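Local coordinates for protein quinoline 2-oxidoreductase medium subunit (Pseudomonas putida, PDB 1T3Q) that binds FAD and probably serves as the flavin-carrying, electron-transferring subunit of a molybdenum hydroxylase that oxidises quinoline, at residues A208-L213 and A220-R225; M124-A129 and M194-L199; Q19-A22 and R28-A31. All blocks are in the same frame, centred on the assembly; numbering follows the deposited sequence.

Interaction 1: residues A208-L213 and A220-R225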
ATOM      1  N   ALA C 208      71.772   0.045 -19.465  1.00 30.18           N
ATOM      2  CA  ALA C 208      71.245  -0.522 -18.232  1.00 28.45           C
ATOM      3  C   ALA C 208      69.782  -0.887 -18.443  1.00 27.40           C
ATOM      4  O   ALA C 208      69.040  -0.146 -19.086  1.00 27.55           O
ATOM      5  CB  ALA C 208      71.374   0.482 -17.092  1.00 29.79           C
ATOM      6  N   ALA C 209      69.371  -2.026 -17.897  1.00 24.01           N
ATOM      7  CA  ALA C 209      67.994  -2.468 -18.048  1.00 23.11           C
ATOM      8  C   ALA C 209      67.487  -3.210 -16.822  1.00 21.49           C
ATOM      9  O   ALA C 209      68.229  -3.946 -16.177  1.00 19.60           O
ATOM     10  CB  ALA C 209      67.865  -3.366 -19.284  1.00 21.54           C
ATOM     11  N   ARG C 210      66.216  -2.985 -16.503  1.00 21.72           N
ATOM     12  CA  ARG C 210      65.548  -3.653 -15.394  1.00 22.78           C
ATOM     13  C   ARG C 210      64.187  -4.068 -15.937  1.00 22.08           C
ATOM     14  O   ARG C 210      63.313  -3.229 -16.157  1.00 22.39           O
ATOM     15  CB  ARG C 210      65.375  -2.717 -14.190  1.00 23.17           C
ATOM     16  CG  ARG C 210      66.668  -2.406 -13.442  1.00 24.96           C
ATOM     17  CD  ARG C 210      67.225  -3.624 -12.699  1.00 28.08           C
ATOM     18  NE  ARG C 210      66.391  -4.020 -11.564  1.00 29.25           N
ATOM     19  CZ  ARG C 210      66.723  -4.959 -10.679  1.00 29.85           C
ATOM     20  NH1 ARG C 210      67.875  -5.608 -10.793  1.00 30.78           N
ATOM     21  NH2 ARG C 210      65.901  -5.252  -9.679  1.00 27.87           N
ATOM     22  N   ILE C 211      64.034  -5.365 -16.180  1.00 21.65           N
ATOM     23  CA  ILE C 211      62.797  -5.927 -16.705  1.00 21.06           C
ATOM     24  C   ILE C 211      62.132  -6.713 -15.585  1.00 21.85           C
ATOM     25  O   ILE C 211      62.779  -7.538 -14.938  1.00 20.84           O
ATOM     26  CB  ILE C 211      63.081  -6.888 -17.880  1.00 21.25           C
ATOM     27  CG1 ILE C 211      63.984  -6.200 -18.909  1.00 21.84           C
ATOM     28  CG2 ILE C 211      61.770  -7.338 -18.520  1.00 21.71           C
ATOM     29  CD1 ILE C 211      63.451  -4.873 -19.418  1.00 21.11           C
ATOM     30  N   ALA C 212      60.848  -6.457 -15.355  1.00 21.64           N
ATOM     31  CA  ALA C 212      60.115  -7.143 -14.298  1.00 22.60           C
ATOM     32  C   ALA C 212      58.726  -7.582 -14.738  1.00 23.24           C
ATOM     33  O   ALA C 212      58.037  -6.871 -15.468  1.00 23.27           O
ATOM     34  CB  ALA C 212      60.003  -6.238 -13.072  1.00 20.96           C
ATOM     35  N   LEU C 213      58.321  -8.762 -14.285  1.00 22.62           N
ATOM     36  CA  LEU C 213      57.005  -9.297 -14.607  1.00 23.53           C
ATOM     37  C   LEU C 213      56.216  -9.516 -13.324  1.00 24.34           C
ATOM     38  O   LEU C 213      56.756  -9.997 -12.325  1.00 22.83           O
ATOM     39  CB  LEU C 213      57.127 -10.624 -15.362  1.00 25.47           C
ATOM     40  CG  LEU C 213      57.494 -10.559 -16.848  1.00 26.76           C
ATOM     41  CD1 LEU C 213      58.897  -9.994 -17.021  1.00 26.42           C
ATOM     42  CD2 LEU C 213      57.416 -11.952 -17.441  1.00 27.48           C
ATOM     43  N   ALA C 220      56.825 -10.346  -7.585  1.00 24.71           N
ATOM     44  CA  ALA C 220      57.375  -9.744  -8.790  1.00 24.08           C
ATOM     45  C   ALA C 220      58.591 -10.554  -9.231  1.00 24.52           C
ATOM     46  O   ALA C 220      59.350 -11.060  -8.403  1.00 22.64           O
ATOM     47  CB  ALA C 220      57.782  -8.304  -8.520  1.00 23.21           C
ATOM     48  N   HIS C 221      58.762 -10.690 -10.539  1.00 24.07           N
ATOM     49  CA  HIS C 221      59.895 -11.427 -11.068  1.00 24.00           C
ATOM     50  C   HIS C 221      60.855 -10.474 -11.750  1.00 24.20           C
ATOM     51  O   HIS C 221      60.530  -9.888 -12.784  1.00 24.97           O
ATOM     52  CB  HIS C 221      59.443 -12.482 -12.076  1.00 22.93           C
ATOM     53  CG  HIS C 221      60.577 -13.177 -12.764  1.00 24.16           C
ATOM     54  ND1 HIS C 221      60.809 -13.065 -14.119  1.00 26.31           N
ATOM     55  CD2 HIS C 221      61.559 -13.972 -12.279  1.00 21.65           C
ATOM     56  CE1 HIS C 221      61.884 -13.762 -14.439  1.00 24.77           C
ATOM     57  NE2 HIS C 221      62.358 -14.323 -13.340  1.00 26.79           N
ATOM     58  N   GLN C 222      62.031 -10.309 -11.160  1.00 23.97           N
ATOM     59  CA  GLN C 222      63.044  -9.446 -11.744  1.00 23.96           C
ATOM     60  C   GLN C 222      63.800 -10.357 -12.704  1.00 24.99           C
ATOM     61  O   GLN C 222      64.541 -11.254 -12.280  1.00 24.18           O
ATOM     62  CB  GLN C 222      63.962  -8.895 -10.648  1.00 24.28           C
ATOM     63  CG  GLN C 222      63.203  -8.171  -9.535  1.00 24.84           C
ATOM     64  CD  GLN C 222      62.413  -6.961 -10.030  1.00 25.01           C
ATOM     65  OE1 GLN C 222      61.385  -6.600  -9.452  1.00 26.89           O
ATOM     66  NE2 GLN C 222      62.897  -6.325 -11.093  1.00 23.27           N
ATOM     67  N   ALA C 223      63.576 -10.141 -13.998  1.00 24.48           N
ATOM     68  CA  ALA C 223      64.185 -10.950 -15.049  1.00 24.76           C
ATOM     69  C   ALA C 223      65.647 -10.618 -15.293  1.00 25.43           C
ATOM     70  O   ALA C 223      65.994  -9.977 -16.289  1.00 24.74           O
ATOM     71  CB  ALA C 223      63.393 -10.793 -16.346  1.00 23.77           C
ATOM     72  N   ILE C 224      66.503 -11.078 -14.387  1.00 25.58           N
ATOM     73  CA  ILE C 224      67.934 -10.827 -14.489  1.00 26.01           C
ATOM     74  C   ILE C 224      68.517 -11.284 -15.824  1.00 25.67           C
ATOM     75  O   ILE C 224      69.346 -10.590 -16.406  1.00 24.57           O
ATOM     76  CB  ILE C 224      68.689 -11.512 -13.333  1.00 27.28           C
ATOM     77  CG1 ILE C 224      68.149 -10.997 -11.998  1.00 26.23           C
ATOM     78  CG2 ILE C 224      70.186 -11.233 -13.439  1.00 26.93           C
ATOM     79  CD1 ILE C 224      68.167  -9.483 -11.871  1.00 28.51           C
ATOM     80  N   ARG C 225      68.086 -12.448 -16.306  1.00 24.99           N
ATOM     81  CA  ARG C 225      68.576 -12.967 -17.584  1.00 25.66           C
ATOM     82  C   ARG C 225      68.333 -11.974 -18.715  1.00 24.81           C
ATOM     83  O   ARG C 225      69.181 -11.790 -19.586  1.00 24.75           O
ATOM     84  CB  ARG C 225      67.886 -14.282 -17.938  1.00 26.31           C
ATOM     85  CG  ARG C 225      68.413 -15.506 -17.220  1.00 29.25           C
TER
HETATM   86  O   HOH W   1      64.714  -6.533 -13.114  1.00 22.81           O

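Interaction 2: residues M124-A129 and M194-L199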
ATOM      1  N   MET C 124      50.444  -2.144  -7.377  1.00 22.02           N
ATOM      2  CA  MET C 124      51.346  -1.516  -6.410  1.00 22.02           C
ATOM      3  C   MET C 124      52.415  -2.420  -5.785  1.00 21.57           C
ATOM      4  O   MET C 124      53.579  -2.028  -5.704  1.00 22.54           O
ATOM      5  CB  MET C 124      50.545  -0.798  -5.321  1.00 20.04           C
ATOM      6  CG  MET C 124      49.782   0.426  -5.828  1.00 21.82           C
ATOM      7  SD  MET C 124      50.812   1.659  -6.684  1.00 23.35           S
ATOM      8  CE  MET C 124      50.654   1.137  -8.388  1.00 21.26           C
ATOM      9  N   PRO C 125      52.044  -3.628  -5.328  1.00 21.10           N
ATOM     10  CA  PRO C 125      53.090  -4.474  -4.740  1.00 20.87           C
ATOM     11  C   PRO C 125      54.177  -4.762  -5.771  1.00 21.87           C
ATOM     12  O   PRO C 125      55.365  -4.769  -5.454  1.00 22.22           O
ATOM     13  CB  PRO C 125      52.333  -5.737  -4.334  1.00 20.22           C
ATOM     14  CG  PRO C 125      50.965  -5.206  -3.993  1.00 20.53           C
ATOM     15  CD  PRO C 125      50.710  -4.219  -5.124  1.00 20.06           C
ATOM     16  N   PHE C 126      53.754  -5.001  -7.011  1.00 21.27           N
ATOM     17  CA  PHE C 126      54.680  -5.282  -8.097  1.00 20.96           C
ATOM     18  C   PHE C 126      55.553  -4.075  -8.418  1.00 21.54           C
ATOM     19  O   PHE C 126      56.768  -4.200  -8.566  1.00 22.85           O
ATOM     20  CB  PHE C 126      53.915  -5.684  -9.366  1.00 20.72           C
ATOM     21  CG  PHE C 126      54.734  -5.571 -10.626  1.00 21.74           C
ATOM     22  CD1 PHE C 126      55.733  -6.498 -10.914  1.00 22.34           C
ATOM     23  CD2 PHE C 126      54.535  -4.510 -11.504  1.00 22.74           C
ATOM     24  CE1 PHE C 126      56.525  -6.368 -12.059  1.00 22.12           C
ATOM     25  CE2 PHE C 126      55.320  -4.369 -12.652  1.00 20.08           C
ATOM     26  CZ  PHE C 126      56.318  -5.300 -12.929  1.00 22.22           C
ATOM     27  N   LEU C 127      54.927  -2.909  -8.534  1.00 21.10           N
ATOM     28  CA  LEU C 127      55.657  -1.690  -8.873  1.00 20.58           C
ATOM     29  C   LEU C 127      56.641  -1.232  -7.801  1.00 21.85           C
ATOM     30  O   LEU C 127      57.796  -0.918  -8.100  1.00 21.78           O
ATOM     31  CB  LEU C 127      54.678  -0.554  -9.176  1.00 21.19           C
ATOM     32  CG  LEU C 127      55.325   0.731  -9.699  1.00 22.10           C
ATOM     33  CD1 LEU C 127      55.990   0.461 -11.048  1.00 22.63           C
ATOM     34  CD2 LEU C 127      54.269   1.817  -9.835  1.00 20.66           C
ATOM     35  N   MET C 128      56.189  -1.182  -6.554  1.00 20.77           N
ATOM     36  CA  MET C 128      57.068  -0.747  -5.473  1.00 21.77           C
ATOM     37  C   MET C 128      58.321  -1.613  -5.389  1.00 21.77           C
ATOM     38  O   MET C 128      59.424  -1.099  -5.206  1.00 21.81           O
ATOM     39  CB  MET C 128      56.320  -0.764  -4.139  1.00 21.60           C
ATOM     40  CG  MET C 128      55.171   0.230  -4.066  1.00 19.63           C
ATOM     41  SD  MET C 128      55.673   1.934  -4.441  1.00 23.70           S
ATOM     42  CE  MET C 128      55.149   2.092  -6.170  1.00 21.54           C
ATOM     43  N   ALA C 129      58.154  -2.926  -5.527  1.00 21.83           N
ATOM     44  CA  ALA C 129      59.292  -3.838  -5.473  1.00 23.11           C
ATOM     45  C   ALA C 129      60.231  -3.551  -6.632  1.00 23.87           C
ATOM     46  O   ALA C 129      61.446  -3.463  -6.458  1.00 24.32           O
ATOM     47  CB  ALA C 129      58.813  -5.291  -5.535  1.00 22.16           C
ATOM     48  N   MET C 194      51.502  -8.650 -16.053  1.00 25.77           N
ATOM     49  CA  MET C 194      51.923  -7.261 -16.167  1.00 24.25           C
ATOM     50  C   MET C 194      53.439  -7.246 -16.282  1.00 23.29           C
ATOM     51  O   MET C 194      54.106  -8.194 -15.870  1.00 22.31           O
ATOM     52  CB  MET C 194      51.459  -6.430 -14.968  1.00 24.56           C
ATOM     53  CG  MET C 194      51.930  -6.908 -13.602  1.00 23.86           C
ATOM     54  SD  MET C 194      51.364  -5.772 -12.314  1.00 25.91           S
ATOM     55  CE  MET C 194      49.682  -6.284 -12.108  1.00 24.47           C
ATOM     56  N   ALA C 195      53.981  -6.187 -16.872  1.00 22.32           N
ATOM     57  CA  ALA C 195      55.419  -6.081 -17.040  1.00 23.96           C
ATOM     58  C   ALA C 195      55.863  -4.627 -17.041  1.00 24.05           C
ATOM     59  O   ALA C 195      55.120  -3.729 -17.449  1.00 22.41           O
ATOM     60  CB  ALA C 195      55.852  -6.761 -18.338  1.00 23.88           C
ATOM     61  N   ALA C 196      57.080  -4.405 -16.568  1.00 23.46           N
ATOM     62  CA  ALA C 196      57.651  -3.072 -16.511  1.00 23.82           C
ATOM     63  C   ALA C 196      59.051  -3.162 -17.083  1.00 23.41           C
ATOM     64  O   ALA C 196      59.735  -4.176 -16.927  1.00 23.13           O
ATOM     65  CB  ALA C 196      57.695  -2.576 -15.068  1.00 23.63           C
ATOM     66  N   ALA C 197      59.471  -2.105 -17.762  1.00 24.05           N
ATOM     67  CA  ALA C 197      60.798  -2.079 -18.351  1.00 23.30           C
ATOM     68  C   ALA C 197      61.435  -0.733 -18.064  1.00 25.24           C
ATOM     69  O   ALA C 197      60.903   0.309 -18.454  1.00 24.15           O
ATOM     70  CB  ALA C 197      60.711  -2.311 -19.855  1.00 24.25           C
ATOM     71  N   GLY C 198      62.557  -0.767 -17.351  1.00 24.24           N
ATOM     72  CA  GLY C 198      63.282   0.447 -17.027  1.00 24.73           C
ATOM     73  C   GLY C 198      64.578   0.410 -17.813  1.00 25.15           C
ATOM     74  O   GLY C 198      65.383  -0.509 -17.647  1.00 25.01           O
ATOM     75  N   LEU C 199      64.788   1.404 -18.670  1.00 25.45           N
ATOM     76  CA  LEU C 199      65.986   1.430 -19.493  1.00 26.26           C
ATOM     77  C   LEU C 199      66.798   2.705 -19.414  1.00 29.11           C
ATOM     78  O   LEU C 199      66.270   3.791 -19.170  1.00 29.77           O
ATOM     79  CB  LEU C 199      65.622   1.209 -20.961  1.00 25.50           C
ATOM     80  CG  LEU C 199      64.802  -0.023 -21.323  1.00 24.63           C
ATOM     81  CD1 LEU C 199      64.513   0.003 -22.815  1.00 23.81           C
ATOM     82  CD2 LEU C 199      65.551  -1.285 -20.933  1.00 22.87           C
TER

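Interaction 3: residues Q19-A22 and R28-A31. With FAD (flavin-adenine dinucleotide), chain R.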
ATOM      1  N   GLN C  19      48.265   0.981  19.725  1.00 25.74           N
ATOM      2  CA  GLN C  19      47.847   0.518  21.040  1.00 27.81           C
ATOM      3  C   GLN C  19      46.599  -0.360  20.949  1.00 28.03           C
ATOM      4  O   GLN C  19      46.519  -1.415  21.585  1.00 27.17           O
ATOM      5  CB  GLN C  19      47.581   1.722  21.949  1.00 29.97           C
ATOM      6  CG  GLN C  19      47.612   1.403  23.435  1.00 34.64           C
ATOM      7  CD  GLN C  19      46.421   0.585  23.887  1.00 37.71           C
ATOM      8  OE1 GLN C  19      46.575  -0.462  24.524  1.00 40.35           O
ATOM      9  NE2 GLN C  19      45.221   1.060  23.568  1.00 37.02           N
ATOM     10  N   VAL C  20      45.625   0.073  20.154  1.00 27.39           N
ATOM     11  CA  VAL C  20      44.392  -0.685  20.000  1.00 27.16           C
ATOM     12  C   VAL C  20      44.651  -2.043  19.353  1.00 27.17           C
ATOM     13  O   VAL C  20      44.176  -3.067  19.840  1.00 26.54           O
ATOM     14  CB  VAL C  20      43.357   0.091  19.156  1.00 28.55           C
ATOM     15  CG1 VAL C  20      42.085  -0.736  19.005  1.00 29.34           C
ATOM     16  CG2 VAL C  20      43.045   1.428  19.817  1.00 28.00           C
ATOM     17  N   LEU C  21      45.408  -2.056  18.260  1.00 27.51           N
ATOM     18  CA  LEU C  21      45.712  -3.310  17.576  1.00 27.22           C
ATOM     19  C   LEU C  21      46.498  -4.233  18.500  1.00 29.07           C
ATOM     20  O   LEU C  21      46.325  -5.451  18.490  1.00 28.13           O
ATOM     21  CB  LEU C  21      46.535  -3.041  16.320  1.00 26.63           C
ATOM     22  CG  LEU C  21      45.853  -2.209  15.235  1.00 25.75           C
ATOM     23  CD1 LEU C  21      46.869  -1.833  14.174  1.00 24.02           C
ATOM     24  CD2 LEU C  21      44.703  -3.005  14.631  1.00 24.57           C
ATOM     25  N   ALA C  22      47.371  -3.636  19.298  1.00 30.47           N
ATOM     26  CA  ALA C  22      48.193  -4.397  20.224  1.00 31.83           C
ATOM     27  C   ALA C  22      47.359  -4.990  21.359  1.00 32.20           C
ATOM     28  O   ALA C  22      47.580  -6.128  21.767  1.00 33.24           O
ATOM     29  CB  ALA C  22      49.289  -3.502  20.788  1.00 32.56           C
ATOM     30  N   ARG C  28      41.414  -5.407  13.317  1.00 23.76           N
ATOM     31  CA  ARG C  28      42.043  -5.270  12.021  1.00 22.54           C
ATOM     32  C   ARG C  28      41.926  -3.832  11.557  1.00 20.43           C
ATOM     33  O   ARG C  28      40.972  -3.131  11.893  1.00 19.00           O
ATOM     34  CB  ARG C  28      41.396  -6.230  11.019  1.00 26.03           C
ATOM     35  CG  ARG C  28      41.458  -7.680  11.491  1.00 31.24           C
ATOM     36  CD  ARG C  28      40.931  -8.676  10.465  1.00 37.58           C
ATOM     37  NE  ARG C  28      41.811  -8.799   9.306  1.00 42.80           N
ATOM     38  CZ  ARG C  28      42.112  -9.953   8.716  1.00 42.60           C
ATOM     39  NH1 ARG C  28      42.920  -9.968   7.665  1.00 43.92           N
ATOM     40  NH2 ARG C  28      41.620 -11.093   9.184  1.00 43.53           N
ATOM     41  N   ILE C  29      42.924  -3.397  10.802  1.00 19.28           N
ATOM     42  CA  ILE C  29      42.962  -2.045  10.279  1.00 18.14           C
ATOM     43  C   ILE C  29      42.071  -1.906   9.051  1.00 19.14           C
ATOM     44  O   ILE C  29      41.909  -2.854   8.286  1.00 17.72           O
ATOM     45  CB  ILE C  29      44.399  -1.674   9.841  1.00 18.76           C
ATOM     46  CG1 ILE C  29      45.299  -1.503  11.067  1.00 19.71           C
ATOM     47  CG2 ILE C  29      44.381  -0.408   8.974  1.00 18.29           C
ATOM     48  CD1 ILE C  29      46.783  -1.460  10.716  1.00 18.67           C
ATOM     49  N   ILE C  30      41.469  -0.732   8.884  1.00 17.92           N
ATOM     50  CA  ILE C  30      40.698  -0.468   7.683  1.00 18.75           C
ATOM     51  C   ILE C  30      41.172   0.884   7.164  1.00 18.50           C
ATOM     52  O   ILE C  30      41.318   1.837   7.929  1.00 20.72           O
ATOM     53  CB  ILE C  30      39.155  -0.422   7.902  1.00 18.48           C
ATOM     54  CG1 ILE C  30      38.477  -0.172   6.545  1.00 19.45           C
ATOM     55  CG2 ILE C  30      38.767   0.676   8.883  1.00 16.81           C
ATOM     56  CD1 ILE C  30      36.952  -0.174   6.573  1.00 17.94           C
ATOM     57  N   ALA C  31      41.454   0.936   5.869  1.00 18.20           N
ATOM     58  CA  ALA C  31      41.892   2.155   5.208  1.00 17.37           C
ATOM     59  C   ALA C  31      40.785   2.546   4.234  1.00 17.63           C
ATOM     60  O   ALA C  31      39.772   3.109   4.643  1.00 18.13           O
ATOM     61  CB  ALA C  31      43.200   1.907   4.470  1.00 15.98           C
TER
HETATM   62  PA  FAD R4931      41.589  -1.839   2.821  1.00 19.71           P
HETATM   63  O1A FAD R4931      40.674  -2.681   2.003  1.00 10.91           O
HETATM   64  O2A FAD R4931      41.088  -1.135   3.844  1.00 11.56           O
HETATM   65  O5B FAD R4931      42.395  -2.966   3.443  1.00 17.91           O
HETATM   66  C5B FAD R4931      43.481  -3.703   2.792  1.00 17.76           C
HETATM   67  C4B FAD R4931      44.144  -4.687   3.846  1.00 20.35           C
HETATM   68  O4B FAD R4931      45.363  -3.998   4.335  1.00 18.85           O
HETATM   69  C3B FAD R4931      43.368  -5.092   5.146  1.00 21.36           C
HETATM   70  O3B FAD R4931      43.704  -6.379   5.572  1.00 22.75           O
HETATM   71  C2B FAD R4931      43.788  -3.964   6.137  1.00 21.11           C
HETATM   72  O2B FAD R4931      43.720  -4.377   7.479  1.00 19.13           O
HETATM   73  C1B FAD R4931      45.230  -3.759   5.778  1.00 19.77           C
HETATM   74  N9A FAD R4931      45.720  -2.389   5.924  1.00 17.70           N
HETATM   75  C8A FAD R4931      45.253  -1.261   5.280  1.00 19.85           C
HETATM   76  N7A FAD R4931      46.040  -0.200   5.447  1.00 16.63           N
HETATM   77  C5A FAD R4931      47.060  -0.647   6.254  1.00 18.37           C
HETATM   78  C6A FAD R4931      48.283   0.024   6.799  1.00 18.29           C
HETATM   79  N6A FAD R4931      48.580   1.285   6.607  1.00 14.40           N
HETATM   80  N1A FAD R4931      49.098  -0.788   7.577  1.00 17.44           N
HETATM   81  C2A FAD R4931      48.819  -2.117   7.812  1.00 20.01           C
HETATM   82  N3A FAD R4931      47.730  -2.808   7.365  1.00 16.92           N
HETATM   83  C4A FAD R4931      46.847  -2.019   6.636  1.00 18.05           C
HETATM   84  N1  FAD R4931      43.718  -3.369  -6.966  1.00 21.55           N
HETATM   85  C2  FAD R4931      44.681  -3.426  -7.891  1.00 23.82           C
HETATM   86  O2  FAD R4931      45.843  -3.554  -7.597  1.00 24.08           O
HETATM   87  N3  FAD R4931      44.371  -3.536  -9.288  1.00 20.66           N
HETATM   88  C4  FAD R4931      43.062  -3.677  -9.743  1.00 21.85           C
HETATM   89  O4  FAD R4931      42.862  -3.806 -10.930  1.00 22.73           O
HETATM   90  C4X FAD R4931      41.998  -3.698  -8.733  1.00 21.07           C
HETATM   91  N5  FAD R4931      40.684  -3.838  -9.108  1.00 19.84           N
HETATM   92  C5X FAD R4931      39.711  -3.746  -8.130  1.00 19.80           C
HETATM   93  C6  FAD R4931      38.346  -3.900  -8.539  1.00 19.80           C
HETATM   94  C7  FAD R4931      37.298  -3.817  -7.622  1.00 18.76           C
HETATM   95  C7M FAD R4931      35.877  -4.020  -8.102  1.00 19.91           C
HETATM   96  C8  FAD R4931      37.587  -3.540  -6.194  1.00 18.80           C
HETATM   97  C8M FAD R4931      36.502  -3.433  -5.149  1.00 17.89           C
HETATM   98  C9  FAD R4931      38.933  -3.363  -5.777  1.00 17.91           C
HETATM   99  C9A FAD R4931      39.999  -3.478  -6.726  1.00 19.03           C
HETATM  100  N10 FAD R4931      41.416  -3.335  -6.380  1.00 18.70           N
HETATM  101  C10 FAD R4931      42.392  -3.475  -7.320  1.00 21.51           C
HETATM  102  C1' FAD R4931      41.776  -3.222  -4.942  1.00 18.72           C
HETATM  103  C2' FAD R4931      42.140  -1.770  -4.515  1.00 18.90           C
HETATM  104  O2' FAD R4931      43.428  -1.429  -5.037  1.00 21.15           O
HETATM  105  C3' FAD R4931      42.120  -1.768  -2.984  1.00 19.23           C
HETATM  106  O3' FAD R4931      41.804  -0.424  -2.594  1.00 20.96           O
HETATM  107  C4' FAD R4931      43.473  -2.181  -2.346  1.00 19.76           C
HETATM  108  O4' FAD R4931      43.855  -3.500  -2.748  1.00 19.98           O
HETATM  109  C5' FAD R4931      43.275  -2.154  -0.856  1.00 17.81           C
HETATM  110  O5' FAD R4931      43.500  -0.712  -0.326  1.00 18.36           O
HETATM  111  P   FAD R4931      42.519  -0.137   0.660  1.00 19.94           P
HETATM  112  O1P FAD R4931      43.071   1.249   1.009  1.00 19.02           O
HETATM  113  O2P FAD R4931      41.200  -0.201   0.230  1.00 19.37           O
HETATM  114  O3P FAD R4931      42.595  -0.955   1.882  1.00 17.50           O

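Interaction 1: residues A208-L213 and A220-R225
Arg210 opens the contact with residues 220-225 by doubling back: bends at chi2 and chi3, both -69°, bring its guanidinium beside the amide of Gln222. The two planes lie only 8° apart, yet the nearest atoms, Arg210 NH2 and Gln222 NE2 at 3.5 Å, are both donors, so the groups touch without a hydrogen bond. The Arg210 and Ile224 side chains lie side by side, pointing the same way, with Arg210 NH1 nearest to Ile224 CD1.

Ile211 contributes its carbonyl O, which takes two donors. One is Ala223 N at 2.9 Å; the other is a water that accepts in turn from Gln222 NE2, 2.7 Å from the water O, and so ties the amide to the strand. Ala223 is the N-cap of helix 224-230 and the centre of an inverse gamma turn, and its bond to Ile211 docks this turn on the strand.

Ala212 forms a non-hydrogen-bonded antiparallel pair with Gln222, and its CB lies 3.5 Å from Gln222 NE2. Its CA makes a C-H...O contact with His221 O.

Leu213 and His221 make the hydrogen-bonded pair of this beta hairpin: Leu213 N to His221 O is 2.9 Å, and His221 N to Leu213 O is 2.8 Å.

Strand 205-214 lies between 221-222 and strand 193-202, which bonds to its other edge, while Ile211 and Leu213 pack on helix 261-284 and Gln222 OE1 makes a weak hydrogen bond to Thr130.

Interaction 2: residues M124-A129 and M194-L199
Met194 begins this segment of strand 193-202 by laying its side chain against the ring of Phe126 from helix 123-130. With chi1 at 58°, its CG stands between the backbone N and the carbonyl carbon, and from there reaches over one ring face: Met194 CG is 4.3 Å from the Phe126 ring centroid and 17° off the normal, a CH-pi contact displaced toward the rim. The sulfur follows at a slant, Met194 SD lying 3.5 Å from Phe126 CD2 in a Met-aromatic contact, with Phe126 CG and CB close beside it. The two side chains slide past each other in opposite directions, so the middle of the methionine, CG and SD, meets the CB-CG-CD2 side of the phenylalanine.

The pair illustrates how one aromatic side chain can pack a helix of the FAD-binding domain onto the sheet of the C-terminal domain. Phe126 belongs to the former, whereas strand 193-202 is part of the antiparallel sheet of the latter; the helix runs nearly parallel to the strand, with the two segment axes 9.9 Å apart. The side chain of Met194 also comes within about 4 Å of that of Glu123, an FAD-binding residue.

Ala195 turns its methyl the other way, onto Thr272 of helix 261-284, and offers the ring only its backbone. At Ala196 the side chain faces the helix again: Ala196 CB meets the ring edge, near its plane, 3.7 Å from Phe126 CZ. Strand 177-183 extends this apolar patch, with Phe180 touching both Phe126 and Met194, and Trp178 touching Ala196.

Interaction 3: residues Q19-A22 and R28-A31
Leu21 of helix 14-23 packs on Ile29 of strand 28-30 in a beta-alpha-beta crossover: the helix leads from strand 7-9 to strand 28-30 of a three-stranded parallel sheet, with 49-52 lying between them, in the FAD-binding domain.

The apolar contact is small and tight. The two side chains cross at about a right angle, and Leu21 CD1 presses on the end of the isoleucine, 3.5 Å from both Ile29 CD1 and Ile29 CG1. Val165 of strand 165-172 touches both residues.

Ile29 also meets the cofactor. Its CG2, anti to the backbone N, reaches the adenine, 3.8 Å from FAD C4A, while Ile29 CD1 comes within 3.6 Å of FAD C2A. The isoleucine thus lies between Leu21 and the adenine, touching both, and shortening it to an alanine is likely to open a space there, leaving Leu21 CD1 without its partner and the adenine less firmly held.

Polar contacts come from the strand backbone. The ribose hydroxyl FAD O2B donates to Ile29 O over a short 2.5 Å. Two residues on, the chain turns to the diphosphate, where Ala31 N donates to FAD O2A at 2.9 Å with a nearly straight 163° at the hydrogen.

In the fold
The three contacts show how chemistry follows place in a fold. Interaction 1, partly exposed, rests on main-chain hydrogen bonds and a bridging water at the edge of the C-terminal sheet formed by strand 221-222. Interaction 2 is buried, has no hydrogen bond across it, and joins that sheet to the FAD-binding domain. These two meet: strands 193-202 and 205-214 are neighbours, with Ala212 O 2.9 Å from Ala196 N, a probable hydrogen bond, and Phe126 CZ packs against the same Ala212 O at 3.4 Å. Interaction 3 is also buried but lies across the chain's centre from interaction 1, about 35 Å between centres; there one isoleucine packs on both helix and adenine, while backbone N and O atoms hydrogen-bond FAD.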